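Long-range contacts in D-glycero-alpha-D-manno-heptose 7-phosphate kinase (Campylobacter jejuni subsp. jejuni, PDB 4N3O), which phosphorylates D-glycero-alpha-D-manno-heptose 7-phosphate at C-1 with ATP, making the 1,7-bisphosphate for GDP-heptose and capsule polysaccharide biosynthesis: residues I7-P12 against I127-E132; Y27-T32 against A235-A240; G33-A38 against M175-N180; L42-T47 against T106-P111. All blocks are in the same frame, centred on the assembly; numbering follows the deposited sequence. Where two conformers were deposited one is given.

Overall arrangement
All four contacts reach one mixed beta-sheet, in two groups that lie well apart. Interactions 1 and 4 meet through neighbouring strands 6-21 and 42-50, their centres about 12 Å apart: interaction 1 is a buried, apolar helix-on-sheet contact, while interaction 4 is an antiparallel strand pair whose partly exposed end carries a histidine-carboxylate bond. Interactions 2 and 3 share strand 31-40, with centres about 10 Å apart, beside residues assigned by similarity to the substrate site; both lie across the chain's centre from interaction 4. Interaction 3 is partly buried strand pairing with apolar side chains on one face; interaction 2, farthest of the four from the chain's centre, relies on tyrosines, one lysine and a salt bridge.

Interaction 1. Residues I7-P12 against I127-E132; sequences IRTQTP and IKAFAE
Ile-7 and Thr-9 of the sheet pack against Ala-129 and Glu-132 of helix 118-134, one of the helices that cover the sheet in the N-terminal half of this GHMP kinase. Strand and helix run roughly antiparallel, at 144°, with their axes 7.9 Å apart at the closest, near enough for short side chains to fill the gap. Thr-9 touches the helix backbone itself: its methyl CG2 lies 3.6 Å from Ala-129 CA, with the methyl of Ala-129 beside it (CG2 to CB 3.9 Å) and the CG methylene of Lys-128 on another flank. With chi1 at 72°, OG1 of Thr-9 sits between the backbone N and the carbonyl carbon, and the hydroxyl is used in a hydrogen bond with Gly-125 O, one turn back along the helix. Helix 118-134 starts at the end of the glycine-rich loop, Gly-113 to Ser-119, which by similarity binds ATP, so the helix leading away from the nucleotide loop lies against strand 6-21. Ile-7 packs farther toward the C-terminal end of the helix, on Ala-129 O and Glu-132. Its CG2 lies 3.7 Å from Ala-129 O, while CD1 reaches the CG methylene of Glu-132 at 3.5 Å, a distance that is less certain because two conformers of that glutamate were deposited. Lys-128 bends at chi2 (65°), which takes its amino end away from the strand. Between Ile-7 and Thr-9, Arg-8 projects from the other side of the sheet, where its NE forms a salt bridge with Glu-197 of the second subunit.

Interaction 2. Residues Y27-T32 against A235-A240; sequences YCDKYT and AIKQDA
Lys-237, in the first turn of helix 236-248, threads between the rings of Tyr-27, in the loop before strand 31-40, and Tyr-31, at the start of that strand, near the periphery of the chain. The lysine is fully extended, all four torsions near 180°, and its methylenes make a CH-pi contact with each ring. CD lies over a face of Tyr-27, 3.9 Å from the ring centroid; CG lies over a face of Tyr-31, 4.0 Å from its centroid and only 17° off the normal. The phenol of Tyr-27 points toward the helix while the lysine runs out from it, so its OH reaches the helix start. There it takes a weak hydrogen bond from Lys-237 N (3.4 Å) and forms a stronger one with His-234 O. The site lies where the helix packs against the sheet of the GHMP kinase fold, and Ile-236 touches Thr-22, a substrate-binding residue by similarity. At the far end of the lysine, NZ forms a salt bridge with Asp-29 OD2; the modelled separation is too short to be taken literally. Tyr-31 OH sits 3.2 Å from Ala-240 CB, buried and without a polar partner in the model.

Interaction 3. Residues G33-A38 against M175-N180; sequences GYVLNA and MEFYNN
Val-35 carries the side-chain part of this strand pair, set between Met-175 and Phe-177 on one face of the sheet. With chi1 63°, its CG1 stands between the backbone N and carbonyl carbon, where it reaches Phe-177 CZ at 3.5 Å and Met-175 CB at 3.6 Å. Val-35 and Met-175 run abreast from neighbouring strands, whereas the phenylalanine comes at a slant. Met-175, modelled as selenomethionine, stays extended beyond CG, which carries its CE to the amide of Asn-37, 3.7 Å from OD1. The Phe-177 ring lies across the strand, its CD2 3.5 Å from Gly-33 O. At the backbone angles of Gly-33 a beta carbon would run into the carbonyl oxygen of Thr-32 and come close to the ring. On the other face, the Tyr-34 ring swings off to meet Phe-174 and helix 236-248, and Glu-176 bonds to Lys-244 in a salt bridge. The backbones close the pair: Val-35 and Met-175 exchange two hydrogen bonds, the one from Met-175 N to Val-35 O being short (2.7 Å) and almost straight, and Phe-177 N donates to Gly-33 O. Strands 31-40 and 172-178 pair antiparallel in the large GHMP kinase sheet, with the pattern of a classic beta bulge at Thr-32 and Gly-33 opposite Phe-177; Gly-33 lies close to Thr-22 of the predicted substrate site and Asn-37 to Arg-14, the transition-state stabiliser by similarity.

Interaction 4. Residues L42-T47 against T106-P111; sequences LYIHCT and TYSDVP
His-45 is held in two ways at once, its ring stacked on Tyr-107 and its NE2 bonded to the carboxylate of Asp-109. The residues belong to antiparallel strands 42-50 and 102-108 in the N-terminal part of the GHMP kinase fold, next to the predicted ATP site. The two rings form an offset stack, centroids 4.4 Å apart and planes at 20°, with His-45 CD2 over the tyrosine face and the phenol OH over the imidazole. NE2 donates to Asp-109 OD1 at 2.9 Å, in the imidazole plane but above the carboxylate's, and more weakly to OD2. OD2 also takes the backbone N-H of Tyr-43 (N to OD2 2.9 Å), so two N-H groups grip the carboxylate where the strand ends, the histidine's being forked over both oxygens. Asp-109 N returns a bond to Tyr-43 O, and His-45 and Tyr-107 form the hydrogen-bonded pair next along, His-45 N to Tyr-107 O being nearly straight at 176°. Ile-44 and Ser-108 face the opposite side of the sheet, Ile-44 CG1 packing 3.9 Å from Ser-108 CB. Beyond strand 102-108, Val-110 CG1 meets Leu-42 CD1 at 4.0 Å, and Ser-108 OG donates to Val-110 O on a lone pair at 2.9 Å.

Interaction 1. Residues I7-P12 against I127-E132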
loop_
_atom_site.group_PDB
_atom_site.type_symbol
_atom_site.label_atom_id
_atom_site.label_comp_id
_atom_site.label_asym_id
_atom_site.label_seq_id
_atom_site.Cartn_x
_atom_site.Cartn_y
_atom_site.Cartn_z
ATOM N N ILE A 7 14.656 -8.175 16.164
ATOM C CA ILE A 7 13.758 -8.894 15.268
ATOM C C ILE A 7 12.603 -7.965 15.004
ATOM O O ILE A 7 12.151 -7.278 15.913
ATOM C CB ILE A 7 13.187 -10.164 15.937
ATOM C CG1 ILE A 7 14.298 -11.185 16.223
ATOM C CG2 ILE A 7 12.075 -10.794 15.090
ATOM C CD1 ILE A 7 14.834 -11.909 15.008
ATOM N N ARG A 8 12.137 -7.924 13.760
ATOM C CA ARG A 8 10.989 -7.124 13.453
ATOM C C ARG A 8 10.027 -8.006 12.713
ATOM O O ARG A 8 10.452 -8.930 12.015
ATOM C CB ARG A 8 11.329 -5.922 12.556
ATOM C CG ARG A 8 12.401 -4.965 13.088
ATOM C CD ARG A 8 12.253 -3.587 12.457
ATOM N NE ARG A 8 13.509 -2.861 12.454
ATOM C CZ ARG A 8 14.017 -2.217 13.503
ATOM N NH1 ARG A 8 15.183 -1.623 13.376
ATOM N NH2 ARG A 8 13.387 -2.191 14.682
ATOM N N THR A 9 8.737 -7.740 12.884
ATOM C CA THR A 9 7.719 -8.441 12.117
ATOM C C THR A 9 6.678 -7.414 11.649
ATOM O O THR A 9 6.453 -6.359 12.289
ATOM C CB THR A 9 7.020 -9.602 12.877
ATOM O OG1 THR A 9 6.152 -9.092 13.881
ATOM C CG2 THR A 9 8.025 -10.525 13.507
ATOM N N GLN A 10 6.047 -7.749 10.537
ATOM C CA GLN A 10 5.026 -6.912 9.920
ATOM C C GLN A 10 3.914 -7.880 9.503
ATOM O O GLN A 10 4.160 -8.864 8.798
ATOM C CB GLN A 10 5.644 -6.176 8.742
ATOM C CG GLN A 10 4.690 -5.269 8.016
ATOM C CD GLN A 10 5.360 -4.454 6.912
ATOM O OE1 GLN A 10 6.586 -4.495 6.712
ATOM N NE2 GLN A 10 4.551 -3.698 6.197
ATOM N N THR A 11 2.702 -7.602 9.957
ATOM C CA THR A 11 1.575 -8.489 9.769
ATOM C C THR A 11 0.411 -7.691 9.231
ATOM O O THR A 11 0.030 -6.688 9.802
ATOM C CB THR A 11 1.183 -9.088 11.140
ATOM O OG1 THR A 11 2.359 -9.599 11.806
ATOM C CG2 THR A 11 0.128 -10.189 10.987
ATOM N N PRO A 12 -0.184 -8.148 8.135
ATOM C CA PRO A 12 -1.260 -7.365 7.573
ATOM C C PRO A 12 -2.610 -7.570 8.208
ATOM O O PRO A 12 -2.900 -8.627 8.751
ATOM C CB PRO A 12 -1.313 -7.874 6.124
ATOM C CG PRO A 12 -0.884 -9.287 6.217
ATOM C CD PRO A 12 0.107 -9.357 7.340
ATOM N N ILE A 127 3.860 -13.481 18.250
ATOM C CA ILE A 127 4.265 -14.872 18.279
ATOM C C ILE A 127 5.380 -15.076 17.271
ATOM O O ILE A 127 6.382 -15.708 17.571
ATOM C CB ILE A 127 3.079 -15.807 17.954
ATOM C CG1 ILE A 127 2.094 -15.824 19.132
ATOM C CG2 ILE A 127 3.572 -17.219 17.714
ATOM C CD1 ILE A 127 0.756 -16.475 18.843
ATOM N N LYS A 128 5.211 -14.519 16.072
ATOM C CA LYS A 128 6.211 -14.651 14.994
ATOM C C LYS A 128 7.537 -14.027 15.371
ATOM O O LYS A 128 8.588 -14.504 14.978
ATOM C CB LYS A 128 5.682 -14.008 13.717
ATOM C CG LYS A 128 6.596 -14.123 12.521
ATOM C CD LYS A 128 6.804 -15.552 12.041
ATOM C CE LYS A 128 7.752 -15.540 10.866
ATOM N NZ LYS A 128 8.021 -16.901 10.371
ATOM N N ALA A 129 7.487 -12.954 16.141
ATOM C CA ALA A 129 8.701 -12.306 16.588
ATOM C C ALA A 129 9.494 -13.250 17.507
ATOM O O ALA A 129 10.704 -13.395 17.367
ATOM C CB ALA A 129 8.359 -11.021 17.312
ATOM N N PHE A 130 8.796 -13.894 18.438
ATOM C CA PHE A 130 9.432 -14.848 19.357
ATOM C C PHE A 130 9.961 -16.074 18.622
ATOM O O PHE A 130 11.046 -16.556 18.914
ATOM C CB PHE A 130 8.446 -15.297 20.455
ATOM C CG PHE A 130 8.248 -14.288 21.541
ATOM C CD1 PHE A 130 9.243 -14.083 22.486
ATOM C CD2 PHE A 130 7.077 -13.575 21.645
ATOM C CE1 PHE A 130 9.081 -13.155 23.489
ATOM C CE2 PHE A 130 6.901 -12.651 22.653
ATOM C CZ PHE A 130 7.905 -12.438 23.579
ATOM N N ALA A 131 9.179 -16.582 17.676
ATOM C CA ALA A 131 9.569 -17.752 16.903
ATOM C C ALA A 131 10.868 -17.535 16.113
ATOM O O ALA A 131 11.738 -18.403 16.092
ATOM C CB ALA A 131 8.439 -18.154 15.966
ATOM N N GLU A 132 10.964 -16.369 15.484
ATOM C CA GLU A 132 12.123 -15.971 14.688
ATOM C C GLU A 132 13.353 -15.764 15.566
ATOM O O GLU A 132 14.466 -16.171 15.225
ATOM C CB GLU A 132 11.805 -14.645 13.998
ATOM C CG GLU A 132 12.900 -14.081 13.108
ATOM C CD GLU A 132 12.999 -14.791 11.777
ATOM O OE1 GLU A 132 12.747 -16.012 11.732
ATOM O OE2 GLU A 132 13.335 -14.122 10.781
#

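Interaction 2. Residues Y27-T32 against A235-A240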
loop_
_atom_site.group_PDB
_atom_site.type_symbol
_atom_site.label_atom_id
_atom_site.label_comp_id
_atom_site.label_asym_id
_atom_site.label_seq_id
_atom_site.Cartn_x
_atom_site.Cartn_y
_atom_site.Cartn_z
ATOM N N TYR A 27 -27.655 -28.857 5.029
ATOM C CA TYR A 27 -26.914 -29.658 4.071
ATOM C C TYR A 27 -26.503 -30.959 4.738
ATOM O O TYR A 27 -26.395 -31.041 5.965
ATOM C CB TYR A 27 -25.654 -28.920 3.599
ATOM C CG TYR A 27 -25.918 -27.576 2.971
ATOM C CD1 TYR A 27 -26.227 -27.466 1.619
ATOM C CD2 TYR A 27 -25.851 -26.411 3.728
ATOM C CE1 TYR A 27 -26.471 -26.232 1.039
ATOM C CE2 TYR A 27 -26.089 -25.171 3.159
ATOM C CZ TYR A 27 -26.398 -25.083 1.814
ATOM O OH TYR A 27 -26.633 -23.846 1.248
ATOM N N CYS A 28 -26.274 -31.974 3.917
ATOM C CA CYS A 28 -25.831 -33.272 4.397
ATOM C C CYS A 28 -24.316 -33.268 4.626
ATOM O O CYS A 28 -23.750 -34.260 5.091
ATOM C CB CYS A 28 -26.227 -34.344 3.392
ATOM S SG CYS A 28 -26.010 -33.803 1.684
ATOM N N ASP A 29 -23.674 -32.144 4.291
ATOM C CA ASP A 29 -22.233 -31.959 4.477
ATOM C C ASP A 29 -21.951 -31.376 5.851
ATOM O O ASP A 29 -20.893 -31.621 6.429
ATOM C CB ASP A 29 -21.677 -30.959 3.451
ATOM C CG ASP A 29 -21.953 -31.356 2.018
ATOM O OD1 ASP A 29 -22.493 -32.460 1.782
ATOM O OD2 ASP A 29 -21.626 -30.553 1.124
ATOM N N LYS A 30 -22.917 -30.601 6.353
ATOM C CA LYS A 30 -22.819 -29.871 7.628
ATOM C C LYS A 30 -22.116 -28.520 7.366
ATOM O O LYS A 30 -21.436 -27.963 8.230
ATOM C CB LYS A 30 -22.120 -30.692 8.721
ATOM C CG LYS A 30 -22.796 -32.030 8.999
ATOM C CD LYS A 30 -22.066 -32.823 10.067
ATOM C CE LYS A 30 -22.729 -34.168 10.303
ATOM N NZ LYS A 30 -22.016 -34.950 11.347
ATOM N N TYR A 31 -22.327 -28.010 6.153
ATOM C CA TYR A 31 -21.762 -26.750 5.689
ATOM C C TYR A 31 -22.350 -25.595 6.503
ATOM O O TYR A 31 -23.534 -25.280 6.384
ATOM C CB TYR A 31 -22.087 -26.608 4.196
ATOM C CG TYR A 31 -21.458 -25.447 3.456
ATOM C CD1 TYR A 31 -20.155 -25.530 2.961
ATOM C CD2 TYR A 31 -22.187 -24.292 3.186
ATOM C CE1 TYR A 31 -19.584 -24.480 2.262
ATOM C CE2 TYR A 31 -21.624 -23.236 2.486
ATOM C CZ TYR A 31 -20.326 -23.333 2.026
ATOM O OH TYR A 31 -19.777 -22.281 1.320
ATOM N N THR A 32 -21.518 -24.989 7.348
ATOM C CA THR A 32 -21.937 -23.869 8.202
ATOM C C THR A 32 -22.014 -22.549 7.422
ATOM O O THR A 32 -22.845 -21.686 7.717
ATOM C CB THR A 32 -20.959 -23.672 9.376
ATOM O OG1 THR A 32 -20.754 -24.919 10.050
ATOM C CG2 THR A 32 -21.479 -22.617 10.356
ATOM N N ALA A 235 -29.415 -20.638 -0.715
ATOM C CA ALA A 235 -28.658 -20.233 -1.908
ATOM C C ALA A 235 -27.247 -19.727 -1.553
ATOM O O ALA A 235 -26.490 -19.307 -2.429
ATOM C CB ALA A 235 -29.422 -19.168 -2.682
ATOM N N ILE A 236 -26.902 -19.774 -0.268
ATOM C CA ILE A 236 -25.591 -19.337 0.199
ATOM C C ILE A 236 -24.468 -20.246 -0.310
ATOM O O ILE A 236 -23.466 -19.749 -0.817
ATOM C CB ILE A 236 -25.561 -19.214 1.738
ATOM C CG1 ILE A 236 -26.417 -18.013 2.166
ATOM C CG2 ILE A 236 -24.135 -19.033 2.240
ATOM C CD1 ILE A 236 -26.451 -17.756 3.657
ATOM N N LYS A 237 -24.633 -21.564 -0.186
ATOM C CA LYS A 237 -23.609 -22.506 -0.672
ATOM C C LYS A 237 -23.476 -22.443 -2.197
ATOM O O LYS A 237 -22.457 -22.850 -2.758
ATOM C CB LYS A 237 -23.921 -23.935 -0.244
ATOM C CG LYS A 237 -22.888 -24.960 -0.692
ATOM C CD LYS A 237 -23.263 -26.350 -0.210
ATOM C CE LYS A 237 -22.229 -27.385 -0.614
ATOM N NZ LYS A 237 -22.589 -28.721 -0.065
ATOM N N GLN A 238 -24.520 -21.956 -2.859
ATOM C CA GLN A 238 -24.499 -21.800 -4.303
ATOM C C GLN A 238 -23.682 -20.547 -4.628
ATOM O O GLN A 238 -22.878 -20.539 -5.560
ATOM C CB GLN A 238 -25.931 -21.675 -4.855
ATOM C CG GLN A 238 -26.024 -21.606 -6.375
ATOM C CD GLN A 238 -25.544 -22.877 -7.058
ATOM O OE1 GLN A 238 -25.553 -23.961 -6.464
ATOM N NE2 GLN A 238 -25.136 -22.753 -8.319
ATOM N N ASP A 239 -23.890 -19.489 -3.849
ATOM C CA ASP A 239 -23.148 -18.242 -4.042
ATOM C C ASP A 239 -21.649 -18.449 -3.832
ATOM O O ASP A 239 -20.845 -17.810 -4.495
ATOM C CB ASP A 239 -23.691 -17.138 -3.125
ATOM C CG ASP A 239 -25.053 -16.622 -3.577
ATOM O OD1 ASP A 239 -25.261 -16.494 -4.808
ATOM O OD2 ASP A 239 -25.903 -16.324 -2.709
ATOM N N ALA A 240 -21.296 -19.356 -2.926
ATOM C CA ALA A 240 -19.903 -19.682 -2.639
ATOM C C ALA A 240 -19.231 -20.317 -3.856
ATOM O O ALA A 240 -18.227 -19.805 -4.348
ATOM C CB ALA A 240 -19.808 -20.625 -1.440
#

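Interaction 3. Residues G33-A38 against M175-N180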
loop_
_atom_site.group_PDB
_atom_site.type_symbol
_atom_site.label_atom_id
_atom_site.label_comp_id
_atom_site.label_asym_id
_atom_site.label_seq_id
_atom_site.Cartn_x
_atom_site.Cartn_y
_atom_site.Cartn_z
ATOM N N GLY A 33 -21.132 -22.389 6.441
ATOM C CA GLY A 33 -21.113 -21.179 5.628
ATOM C C GLY A 33 -19.752 -20.940 5.023
ATOM O O GLY A 33 -18.936 -21.860 4.921
ATOM N N TYR A 34 -19.497 -19.698 4.634
ATOM C CA TYR A 34 -18.221 -19.350 4.024
ATOM C C TYR A 34 -17.843 -17.929 4.316
ATOM O O TYR A 34 -18.662 -17.121 4.733
ATOM C CB TYR A 34 -18.292 -19.479 2.498
ATOM C CG TYR A 34 -19.035 -18.334 1.834
ATOM C CD1 TYR A 34 -20.406 -18.392 1.632
ATOM C CD2 TYR A 34 -18.358 -17.183 1.415
ATOM C CE1 TYR A 34 -21.090 -17.347 1.025
ATOM C CE2 TYR A 34 -19.039 -16.124 0.816
ATOM C CZ TYR A 34 -20.407 -16.215 0.621
ATOM O OH TYR A 34 -21.102 -15.185 0.027
ATOM N N VAL A 35 -16.578 -17.634 4.073
ATOM C CA VAL A 35 -16.075 -16.292 4.203
ATOM C C VAL A 35 -14.942 -16.155 3.177
ATOM O O VAL A 35 -14.175 -17.108 2.927
ATOM C CB VAL A 35 -15.617 -15.955 5.652
ATOM C CG1 VAL A 35 -14.459 -16.828 6.086
ATOM C CG2 VAL A 35 -15.212 -14.495 5.769
ATOM N N LEU A 36 -14.893 -14.993 2.536
ATOM C CA LEU A 36 -13.850 -14.678 1.584
ATOM C C LEU A 36 -13.194 -13.449 2.117
ATOM O O LEU A 36 -13.832 -12.396 2.167
ATOM C CB LEU A 36 -14.416 -14.371 0.204
ATOM C CG LEU A 36 -13.417 -13.772 -0.796
ATOM C CD1 LEU A 36 -12.296 -14.749 -1.086
ATOM C CD2 LEU A 36 -14.083 -13.352 -2.088
ATOM N N ASN A 37 -11.939 -13.571 2.553
ATOM C CA ASN A 37 -11.223 -12.403 3.032
ATOM C C ASN A 37 -9.910 -12.249 2.286
ATOM O O ASN A 37 -9.502 -13.130 1.508
ATOM C CB ASN A 37 -11.049 -12.427 4.535
ATOM C CG ASN A 37 -10.360 -13.659 5.003
ATOM O OD1 ASN A 37 -9.460 -14.174 4.330
ATOM N ND2 ASN A 37 -10.764 -14.153 6.169
ATOM N N ALA A 38 -9.272 -11.109 2.498
ATOM C CA ALA A 38 -8.061 -10.795 1.776
ATOM C C ALA A 38 -7.250 -9.822 2.580
ATOM O O ALA A 38 -7.791 -8.862 3.100
ATOM C CB ALA A 38 -8.423 -10.185 0.428
HETATM N N MSE A 175 -12.737 -19.431 2.821
HETATM C CA MSE A 175 -12.883 -20.388 3.901
HETATM C C MSE A 175 -14.268 -20.949 3.981
HETATM O O MSE A 175 -15.259 -20.209 3.975
HETATM C CB MSE A 175 -12.463 -19.675 5.169
HETATM C CG MSE A 175 -11.187 -18.894 4.831
HETATM SE SE MSE A 175 -10.375 -18.348 6.504
HETATM C CE MSE A 175 -8.744 -17.436 5.942
ATOM N N GLU A 176 -14.333 -22.279 4.033
ATOM C CA GLU A 176 -15.593 -23.006 4.129
ATOM C C GLU A 176 -15.691 -23.646 5.494
ATOM O O GLU A 176 -14.715 -24.188 6.016
ATOM C CB GLU A 176 -15.710 -24.020 2.994
ATOM C CG GLU A 176 -16.029 -23.327 1.676
ATOM C CD GLU A 176 -15.744 -24.175 0.459
ATOM O OE1 GLU A 176 -16.684 -24.403 -0.346
ATOM O OE2 GLU A 176 -14.580 -24.619 0.317
ATOM N N PHE A 177 -16.873 -23.544 6.083
ATOM C CA PHE A 177 -17.100 -24.066 7.421
ATOM C C PHE A 177 -17.997 -25.301 7.431
ATOM O O PHE A 177 -19.041 -25.343 6.768
ATOM C CB PHE A 177 -17.692 -22.970 8.302
ATOM C CG PHE A 177 -16.874 -21.718 8.318
ATOM C CD1 PHE A 177 -15.602 -21.717 8.879
ATOM C CD2 PHE A 177 -17.372 -20.539 7.778
ATOM C CE1 PHE A 177 -14.834 -20.568 8.894
ATOM C CE2 PHE A 177 -16.611 -19.384 7.793
ATOM C CZ PHE A 177 -15.339 -19.399 8.351
ATOM N N TYR A 178 -17.566 -26.310 8.184
ATOM C CA TYR A 178 -18.309 -27.549 8.309
ATOM C C TYR A 178 -18.582 -27.898 9.775
ATOM O O TYR A 178 -17.661 -28.032 10.589
ATOM C CB TYR A 178 -17.571 -28.691 7.612
ATOM C CG TYR A 178 -17.511 -28.532 6.116
ATOM C CD1 TYR A 178 -18.532 -29.020 5.307
ATOM C CD2 TYR A 178 -16.438 -27.886 5.505
ATOM C CE1 TYR A 178 -18.488 -28.873 3.930
ATOM C CE2 TYR A 178 -16.381 -27.735 4.126
ATOM C CZ TYR A 178 -17.409 -28.229 3.346
ATOM O OH TYR A 178 -17.368 -28.085 1.985
ATOM N N ASN A 179 -19.867 -28.011 10.094
ATOM C CA ASN A 179 -20.339 -28.376 11.425
ATOM C C ASN A 179 -19.749 -27.475 12.520
ATOM O O ASN A 179 -19.467 -27.930 13.629
ATOM C CB ASN A 179 -20.027 -29.860 11.684
ATOM C CG ASN A 179 -20.944 -30.497 12.724
ATOM O OD1 ASN A 179 -20.759 -31.660 13.078
ATOM N ND2 ASN A 179 -21.945 -29.756 13.200
ATOM N N ASN A 180 -19.565 -26.195 12.179
ATOM C CA ASN A 180 -19.023 -25.180 13.090
ATOM C C ASN A 180 -17.726 -25.628 13.753
ATOM O O ASN A 180 -17.376 -25.145 14.834
ATOM C CB ASN A 180 -20.044 -24.848 14.188
ATOM C CG ASN A 180 -21.418 -24.512 13.639
ATOM O OD1 ASN A 180 -21.728 -24.793 12.483
ATOM N ND2 ASN A 180 -22.263 -23.928 14.481
#

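Interaction 4. Residues L42-T47 against T106-P111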
loop_
_atom_site.group_PDB
_atom_site.type_symbol
_atom_site.label_atom_id
_atom_site.label_comp_id
_atom_site.label_asym_id
_atom_site.label_seq_id
_atom_site.Cartn_x
_atom_site.Cartn_y
_atom_site.Cartn_z
ATOM N N LEU A 42 -2.292 -2.556 5.391
ATOM C CA LEU A 42 -2.404 -1.808 6.638
ATOM C C LEU A 42 -1.901 -2.855 7.614
ATOM O O LEU A 42 -2.374 -3.986 7.619
ATOM C CB LEU A 42 -3.841 -1.388 6.919
ATOM C CG LEU A 42 -4.470 -0.496 5.849
ATOM C CD1 LEU A 42 -5.957 -0.333 6.085
ATOM C CD2 LEU A 42 -3.805 0.858 5.815
ATOM N N TYR A 43 -0.947 -2.479 8.436
ATOM C CA TYR A 43 -0.254 -3.445 9.228
ATOM C C TYR A 43 -0.100 -3.158 10.702
ATOM O O TYR A 43 -0.273 -2.031 11.174
ATOM C CB TYR A 43 1.195 -3.507 8.686
ATOM C CG TYR A 43 1.369 -3.816 7.210
ATOM C CD1 TYR A 43 1.402 -5.127 6.761
ATOM C CD2 TYR A 43 1.575 -2.792 6.265
ATOM C CE1 TYR A 43 1.595 -5.423 5.420
ATOM C CE2 TYR A 43 1.761 -3.084 4.907
ATOM C CZ TYR A 43 1.786 -4.402 4.503
ATOM O OH TYR A 43 1.971 -4.729 3.186
ATOM N N ILE A 44 0.286 -4.216 11.396
ATOM C CA ILE A 44 0.693 -4.166 12.785
ATOM C C ILE A 44 2.195 -4.433 12.739
ATOM O O ILE A 44 2.637 -5.417 12.141
ATOM C CB ILE A 44 -0.036 -5.186 13.662
ATOM C CG1 ILE A 44 -1.455 -4.665 13.879
ATOM C CG2 ILE A 44 0.696 -5.350 14.996
ATOM C CD1 ILE A 44 -2.290 -5.467 14.828
ATOM N N HIS A 45 2.960 -3.532 13.352
ATOM C CA HIS A 45 4.402 -3.583 13.327
ATOM C C HIS A 45 4.887 -3.985 14.697
ATOM O O HIS A 45 4.402 -3.482 15.689
ATOM C CB HIS A 45 4.973 -2.196 12.978
ATOM C CG HIS A 45 4.321 -1.559 11.795
ATOM N ND1 HIS A 45 4.825 -1.673 10.520
ATOM C CD2 HIS A 45 3.184 -0.824 11.687
ATOM C CE1 HIS A 45 4.030 -1.033 9.676
ATOM N NE2 HIS A 45 3.031 -0.505 10.360
ATOM N N CYS A 46 5.846 -4.900 14.741
ATOM C CA CYS A 46 6.427 -5.358 15.998
ATOM C C CYS A 46 7.938 -5.378 15.921
ATOM O O CYS A 46 8.506 -5.824 14.927
ATOM C CB CYS A 46 5.965 -6.780 16.345
ATOM S SG CYS A 46 4.193 -6.944 16.637
ATOM N N THR A 47 8.577 -4.884 16.974
ATOM C CA THR A 47 10.023 -4.928 17.100
ATOM C C THR A 47 10.335 -5.617 18.443
ATOM O O THR A 47 9.797 -5.232 19.494
ATOM C CB THR A 47 10.661 -3.541 17.073
ATOM O OG1 THR A 47 10.632 -3.042 15.740
ATOM C CG2 THR A 47 12.085 -3.614 17.491
ATOM N N THR A 106 5.201 -2.347 19.773
ATOM C CA THR A 106 4.225 -2.564 18.693
ATOM C C THR A 106 3.329 -1.374 18.409
ATOM O O THR A 106 3.170 -0.487 19.249
ATOM C CB THR A 106 3.255 -3.693 19.047
ATOM O OG1 THR A 106 2.465 -3.301 20.172
ATOM C CG2 THR A 106 3.997 -4.945 19.391
ATOM N N TYR A 107 2.727 -1.372 17.221
ATOM C CA TYR A 107 1.752 -0.334 16.858
ATOM C C TYR A 107 1.043 -0.725 15.571
ATOM O O TYR A 107 1.594 -1.442 14.726
ATOM C CB TYR A 107 2.370 1.083 16.744
ATOM C CG TYR A 107 3.064 1.396 15.442
ATOM C CD1 TYR A 107 4.393 1.088 15.251
ATOM C CD2 TYR A 107 2.382 2.015 14.406
ATOM C CE1 TYR A 107 5.025 1.370 14.064
ATOM C CE2 TYR A 107 3.011 2.318 13.208
ATOM C CZ TYR A 107 4.331 1.984 13.045
ATOM O OH TYR A 107 4.960 2.252 11.848
ATOM N N SER A 108 -0.175 -0.234 15.428
ATOM C CA SER A 108 -1.006 -0.544 14.284
ATOM C C SER A 108 -1.162 0.636 13.376
ATOM O O SER A 108 -1.139 1.763 13.837
ATOM C CB SER A 108 -2.401 -0.952 14.765
ATOM O OG SER A 108 -3.297 -1.013 13.656
ATOM N N ASP A 109 -1.344 0.383 12.081
ATOM C CA ASP A 109 -1.581 1.484 11.127
ATOM C C ASP A 109 -2.995 2.050 11.223
ATOM O O ASP A 109 -3.264 3.109 10.663
ATOM C CB ASP A 109 -1.342 1.029 9.693
ATOM C CG ASP A 109 0.104 0.840 9.383
ATOM O OD1 ASP A 109 0.917 1.500 10.034
ATOM O OD2 ASP A 109 0.438 0.043 8.486
ATOM N N VAL A 110 -3.891 1.343 11.912
ATOM C CA VAL A 110 -5.269 1.790 12.063
ATOM C C VAL A 110 -5.621 1.920 13.537
ATOM O O VAL A 110 -5.077 1.207 14.357
ATOM C CB VAL A 110 -6.282 0.830 11.404
ATOM C CG1 VAL A 110 -5.877 0.542 9.965
ATOM C CG2 VAL A 110 -6.401 -0.467 12.193
ATOM N N PRO A 111 -6.559 2.822 13.863
ATOM C CA PRO A 111 -6.978 3.064 15.243
ATOM C C PRO A 111 -7.688 1.889 15.919
ATOM O O PRO A 111 -8.182 0.956 15.262
ATOM C CB PRO A 111 -7.964 4.253 15.121
ATOM C CG PRO A 111 -7.771 4.811 13.750
ATOM C CD PRO A 111 -7.311 3.661 12.909
#